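Side-chain contacts in putative type VI secretion protein (Escherichia coli, PDB 6SKI), which probably hydrolyses phospholipids as a toxic effector that is loaded onto the VgrG spike of the type VI secretion system: residues Asp426-Glu430 / Ala431-Phe435; Gln446-Ser449 / Glu450-Phe453. All blocks are in the same frame, centred on the assembly; numbering follows the deposited sequence.

Contact 1: Asp426-Glu430 / Ala431-Phe435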
ATOM      1  N   ASP A 426      13.306  -5.093 -11.649  1.00 45.63           N
ATOM      2  CA  ASP A 426      13.942  -4.728 -12.909  1.00 45.63           C
ATOM      3  C   ASP A 426      13.695  -3.265 -13.239  1.00 45.63           C
ATOM      4  O   ASP A 426      14.618  -2.549 -13.647  1.00 45.63           O
ATOM      5  CB  ASP A 426      13.426  -5.630 -14.028  1.00 45.63           C
ATOM      6  CG  ASP A 426      14.187  -5.445 -15.320  1.00 45.63           C
ATOM      7  OD1 ASP A 426      15.418  -5.261 -15.266  1.00 45.63           O
ATOM      8  OD2 ASP A 426      13.552  -5.486 -16.394  1.00 45.63           O
ATOM      9  N   ALA A 427      12.461  -2.796 -13.047  1.00 44.56           N
ATOM     10  CA  ALA A 427      12.155  -1.396 -13.323  1.00 44.56           C
ATOM     11  C   ALA A 427      12.964  -0.468 -12.428  1.00 44.56           C
ATOM     12  O   ALA A 427      13.560   0.511 -12.898  1.00 44.56           O
ATOM     13  CB  ALA A 427      10.661  -1.146 -13.139  1.00 44.56           C
ATOM     14  N   ALA A 428      13.007  -0.767 -11.129  1.00 43.41           N
ATOM     15  CA  ALA A 428      13.730   0.089 -10.199  1.00 43.41           C
ATOM     16  C   ALA A 428      15.225   0.076 -10.481  1.00 43.41           C
ATOM     17  O   ALA A 428      15.879   1.122 -10.439  1.00 43.41           O
ATOM     18  CB  ALA A 428      13.444  -0.343  -8.764  1.00 43.41           C
ATOM     19  N   GLN A 429      15.784  -1.097 -10.779  1.00 45.70           N
ATOM     20  CA  GLN A 429      17.203  -1.185 -11.097  1.00 45.70           C
ATOM     21  C   GLN A 429      17.534  -0.441 -12.379  1.00 45.70           C
ATOM     22  O   GLN A 429      18.635   0.103 -12.512  1.00 45.70           O
ATOM     23  CB  GLN A 429      17.617  -2.650 -11.195  1.00 45.70           C
ATOM     24  CG  GLN A 429      17.852  -3.302  -9.848  1.00 45.70           C
ATOM     25  CD  GLN A 429      17.782  -4.813  -9.909  1.00 45.70           C
ATOM     26  OE1 GLN A 429      17.669  -5.396 -10.985  1.00 45.70           O
ATOM     27  NE2 GLN A 429      17.843  -5.454  -8.750  1.00 45.70           N
ATOM     28  N   GLU A 430      16.606  -0.409 -13.338  1.00 47.04           N
ATOM     29  CA  GLU A 430      16.794   0.459 -14.494  1.00 47.04           C
ATOM     30  C   GLU A 430      16.796   1.923 -14.080  1.00 47.04           C
ATOM     31  O   GLU A 430      17.584   2.720 -14.598  1.00 47.04           O
ATOM     32  CB  GLU A 430      15.709   0.209 -15.536  1.00 47.04           C
ATOM     33  CG  GLU A 430      16.044  -0.866 -16.545  1.00 47.04           C
ATOM     34  CD  GLU A 430      14.974  -1.007 -17.604  1.00 47.04           C
ATOM     35  OE1 GLU A 430      14.853  -2.103 -18.187  1.00 47.04           O
ATOM     36  OE2 GLU A 430      14.248  -0.023 -17.850  1.00 47.04           O
ATOM     37  N   ALA A 431      15.920   2.295 -13.145  1.00 43.92           N
ATOM     38  CA  ALA A 431      15.865   3.680 -12.695  1.00 43.92           C
ATOM     39  C   ALA A 431      17.104   4.111 -11.923  1.00 43.92           C
ATOM     40  O   ALA A 431      17.269   5.309 -11.678  1.00 43.92           O
ATOM     41  CB  ALA A 431      14.631   3.904 -11.827  1.00 43.92           C
ATOM     42  N   GLY A 432      17.965   3.178 -11.528  1.00 43.20           N
ATOM     43  CA  GLY A 432      19.157   3.495 -10.764  1.00 43.20           C
ATOM     44  C   GLY A 432      19.130   2.994  -9.339  1.00 43.20           C
ATOM     45  O   GLY A 432      20.144   3.115  -8.640  1.00 43.20           O
ATOM     46  N   VAL A 433      18.015   2.430  -8.879  1.00 42.52           N
ATOM     47  CA  VAL A 433      17.913   1.961  -7.506  1.00 42.52           C
ATOM     48  C   VAL A 433      18.757   0.711  -7.323  1.00 42.52           C
ATOM     49  O   VAL A 433      18.821  -0.157  -8.201  1.00 42.52           O
ATOM     50  CB  VAL A 433      16.442   1.697  -7.149  1.00 42.52           C
ATOM     51  CG1 VAL A 433      16.283   1.577  -5.660  1.00 42.52           C
ATOM     52  CG2 VAL A 433      15.565   2.812  -7.685  1.00 42.52           C
ATOM     53  N   LEU A 434      19.414   0.612  -6.172  1.00 43.14           N
ATOM     54  CA  LEU A 434      20.251  -0.533  -5.848  1.00 43.14           C
ATOM     55  C   LEU A 434      19.476  -1.476  -4.942  1.00 43.14           C
ATOM     56  O   LEU A 434      18.975  -1.067  -3.891  1.00 43.14           O
ATOM     57  CB  LEU A 434      21.553  -0.099  -5.175  1.00 43.14           C
ATOM     58  CG  LEU A 434      22.439   0.837  -5.986  1.00 43.14           C
ATOM     59  CD1 LEU A 434      23.574   1.343  -5.125  1.00 43.14           C
ATOM     60  CD2 LEU A 434      22.964   0.135  -7.220  1.00 43.14           C
ATOM     61  N   PHE A 435      19.390  -2.734  -5.355  1.00 43.21           N
ATOM     62  CA  PHE A 435      18.685  -3.768  -4.619  1.00 43.21           C
ATOM     63  C   PHE A 435      19.632  -4.929  -4.381  1.00 43.21           C
ATOM     64  O   PHE A 435      20.447  -5.258  -5.247  1.00 43.21           O
ATOM     65  CB  PHE A 435      17.458  -4.253  -5.387  1.00 43.21           C
ATOM     66  CG  PHE A 435      16.249  -3.398  -5.193  1.00 43.21           C
ATOM     67  CD1 PHE A 435      15.484  -3.510  -4.051  1.00 43.21           C
ATOM     68  CD2 PHE A 435      15.880  -2.477  -6.148  1.00 43.21           C
ATOM     69  CE1 PHE A 435      14.377  -2.722  -3.866  1.00 43.21           C
ATOM     70  CE2 PHE A 435      14.774  -1.690  -5.967  1.00 43.21           C
ATOM     71  CZ  PHE A 435      14.020  -1.813  -4.826  1.00 43.21           C
TER

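Contact 2: Gln446-Ser449 / Glu450-Phe453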
ATOM      1  N   GLN A 446      11.707 -17.612  -4.299  1.00 54.51           N
ATOM      2  CA  GLN A 446      12.133 -18.501  -5.366  1.00 54.51           C
ATOM      3  C   GLN A 446      10.929 -18.939  -6.181  1.00 54.51           C
ATOM      4  O   GLN A 446       9.875 -19.268  -5.632  1.00 54.51           O
ATOM      5  CB  GLN A 446      12.860 -19.724  -4.808  1.00 54.51           C
ATOM      6  CG  GLN A 446      14.156 -19.397  -4.102  1.00 54.51           C
ATOM      7  CD  GLN A 446      15.052 -18.494  -4.923  1.00 54.51           C
ATOM      8  OE1 GLN A 446      15.394 -18.806  -6.062  1.00 54.51           O
ATOM      9  NE2 GLN A 446      15.433 -17.360  -4.349  1.00 54.51           N
ATOM     10  N   LEU A 447      11.097 -18.937  -7.491  1.00 49.72           N
ATOM     11  CA  LEU A 447      10.057 -19.197  -8.469  1.00 49.72           C
ATOM     12  C   LEU A 447      10.026 -20.675  -8.839  1.00 49.72           C
ATOM     13  O   LEU A 447      11.079 -21.294  -9.010  1.00 49.72           O
ATOM     14  CB  LEU A 447      10.291 -18.366  -9.719  1.00 49.72           C
ATOM     15  CG  LEU A 447       9.850 -16.918  -9.559  1.00 49.72           C
ATOM     16  CD1 LEU A 447      10.018 -16.186 -10.853  1.00 49.72           C
ATOM     17  CD2 LEU A 447       8.406 -16.881  -9.114  1.00 49.72           C
ATOM     18  N   PRO A 448       8.835 -21.258  -8.948  1.00 50.69           N
ATOM     19  CA  PRO A 448       8.733 -22.620  -9.472  1.00 50.69           C
ATOM     20  C   PRO A 448       9.244 -22.674 -10.901  1.00 50.69           C
ATOM     21  O   PRO A 448       9.252 -21.669 -11.614  1.00 50.69           O
ATOM     22  CB  PRO A 448       7.232 -22.915  -9.402  1.00 50.69           C
ATOM     23  CG  PRO A 448       6.715 -21.984  -8.366  1.00 50.69           C
ATOM     24  CD  PRO A 448       7.527 -20.739  -8.521  1.00 50.69           C
ATOM     25  N   SER A 449       9.686 -23.862 -11.314  1.00 51.69           N
ATOM     26  CA  SER A 449      10.186 -24.017 -12.675  1.00 51.69           C
ATOM     27  C   SER A 449       9.126 -23.637 -13.696  1.00 51.69           C
ATOM     28  O   SER A 449       9.425 -22.938 -14.673  1.00 51.69           O
ATOM     29  CB  SER A 449      10.653 -25.452 -12.900  1.00 51.69           C
ATOM     30  OG  SER A 449      11.281 -25.964 -11.739  1.00 51.69           O
ATOM     31  N   GLU A 450       7.875 -24.034 -13.449  1.00 52.60           N
ATOM     32  CA  GLU A 450       6.776 -23.685 -14.340  1.00 52.60           C
ATOM     33  C   GLU A 450       6.682 -22.183 -14.552  1.00 52.60           C
ATOM     34  O   GLU A 450       6.260 -21.730 -15.620  1.00 52.60           O
ATOM     35  CB  GLU A 450       5.464 -24.205 -13.758  1.00 52.60           C
ATOM     36  CG  GLU A 450       4.445 -24.644 -14.781  1.00 52.60           C
ATOM     37  CD  GLU A 450       3.171 -25.145 -14.136  1.00 52.60           C
ATOM     38  OE1 GLU A 450       2.290 -25.647 -14.864  1.00 52.60           O
ATOM     39  OE2 GLU A 450       3.053 -25.034 -12.899  1.00 52.60           O
ATOM     40  N   LEU A 451       7.073 -21.400 -13.553  1.00 49.77           N
ATOM     41  CA  LEU A 451       6.969 -19.952 -13.601  1.00 49.77           C
ATOM     42  C   LEU A 451       8.288 -19.266 -13.913  1.00 49.77           C
ATOM     43  O   LEU A 451       8.335 -18.033 -13.903  1.00 49.77           O
ATOM     44  CB  LEU A 451       6.428 -19.424 -12.272  1.00 49.77           C
ATOM     45  CG  LEU A 451       4.916 -19.461 -12.060  1.00 49.77           C
ATOM     46  CD1 LEU A 451       4.519 -18.484 -10.975  1.00 49.77           C
ATOM     47  CD2 LEU A 451       4.175 -19.162 -13.350  1.00 49.77           C
ATOM     48  N   ILE A 452       9.361 -20.014 -14.182  1.00 51.33           N
ATOM     49  CA  ILE A 452      10.650 -19.360 -14.391  1.00 51.33           C
ATOM     50  C   ILE A 452      10.668 -18.630 -15.729  1.00 51.33           C
ATOM     51  O   ILE A 452      10.814 -17.403 -15.779  1.00 51.33           O
ATOM     52  CB  ILE A 452      11.804 -20.371 -14.275  1.00 51.33           C
ATOM     53  CG1 ILE A 452      12.196 -20.552 -12.811  1.00 51.33           C
ATOM     54  CG2 ILE A 452      13.016 -19.900 -15.053  1.00 51.33           C
ATOM     55  CD1 ILE A 452      13.050 -21.765 -12.560  1.00 51.33           C
ATOM     56  N   PHE A 453      10.460 -19.360 -16.827  1.00 52.86           N
ATOM     57  CA  PHE A 453      10.526 -18.732 -18.141  1.00 52.86           C
ATOM     58  C   PHE A 453       9.463 -17.655 -18.279  1.00 52.86           C
ATOM     59  O   PHE A 453       9.742 -16.562 -18.788  1.00 52.86           O
ATOM     60  CB  PHE A 453      10.384 -19.790 -19.237  1.00 52.86           C
ATOM     61  CG  PHE A 453       9.846 -19.259 -20.539  1.00 52.86           C
ATOM     62  CD1 PHE A 453      10.695 -18.700 -21.479  1.00 52.86           C
ATOM     63  CD2 PHE A 453       8.494 -19.351 -20.837  1.00 52.86           C
ATOM     64  CE1 PHE A 453      10.204 -18.218 -22.680  1.00 52.86           C
ATOM     65  CE2 PHE A 453       8.000 -18.869 -22.036  1.00 52.86           C
ATOM     66  CZ  PHE A 453       8.857 -18.304 -22.957  1.00 52.86           C
TER

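Contact 1: Asp426-Glu430 / Ala431-Phe435
Ala-428 meets Phe-435 at the edge of its ring: the methyl CB of Ala-428 lies near the ring plane, 3.4 Å from Phe-435 CE2. The side chain of Phe-435 leaves the backbone toward the helix end, and a chi1 of -84° sets CG beside the residue's own backbone N, which turns the ring toward Ala-428. Gln-429 reaches the same residue along another path. Its CG also lies at the ring edge, while its amide nitrogen NE2 comes 3.6 Å from Phe-435 CB; the amide and ring planes are inclined 60° to each other. Between these contacts the chain reverses through a Schellman motif at the end of helix 416-431. Gly-432 takes a positive phi, and Val-433 N donates back to Ala-428 O at 3.0 Å. The second bond of the motif, from Gly-432 N to Gln-429 O, is weak at 3.3 Å. Val-433 and Ala-428 also touch through their side chains, Val-433 CG2 standing 4.0 Å from Ala-428 CB. Phe-240 of strand 237-243 covers Ala-428, Ala-431 and Val-433, and Phe-194 of strand 184-195 also packs on Ala-428. Glu-430 extends away from the turn to form a salt bridge with Arg-466 of helix 452-466, which Asp-426 also engages.

Contact 2: Gln446-Ser449 / Glu450-Phe453
Leu-451 N donates to Pro-448 O at 2.9 Å, and Ile-452 N to Ser-449 O at 3.0 Å. Leu-447 and Pro-448 approach in an extended course, and from Ser-449 onward the chain winds up into helix 452-466 through two overlapping turns, each closed by one of these bonds from residue i+3 back to residue i, the second of type I. The first turn brings the Pro-448 ring alongside the Leu-451 side chain, the two running in a common direction, with Pro-448 CD 4.1 Å from Leu-451 CB. Ile-452 folds back over the preceding backbone: chi1 of -84° brings CG1 beside its own N and within 3.4 Å of Pro-448 O, and CD1 continues to 3.6 Å from Ser-449 CA. On the approach to the turn, Leu-447 CB lies 4.2 Å from Ile-452 CG1. Leu-447 also packs on Asn-418, Val-419 and Arg-422 of helix 416-431, while Leu-451 rests on Trp-416 of that helix. Glu-450 sends its carboxylate away to the hydroxyl of Tyr-485. The polar bonds within this turn are thus made by main-chain atoms, consistent with a turn held mainly by backbone pairing, with aliphatic contacts around it.

How the contacts relate
The two contacts bracket the connection between helix 416-431 and helix 452-466: contact 1 ends the first helix and contact 2 begins the second. Their centres lie 22 Å apart and their nearest atoms about 12 Å, so they do not touch. Contact 1 is partly buried, its alanines and Val-433 set against strands of the mixed sheet, whereas contact 2 is a surface turn with aliphatic packing, from which the one aromatic residue of 446-453, Phe-453, turns its ring away. Both nevertheless join the same helix pair, contact 1 through acidic side chains that pair with basic residues of helix 452-466, contact 2 through leucines lying on helix 416-431.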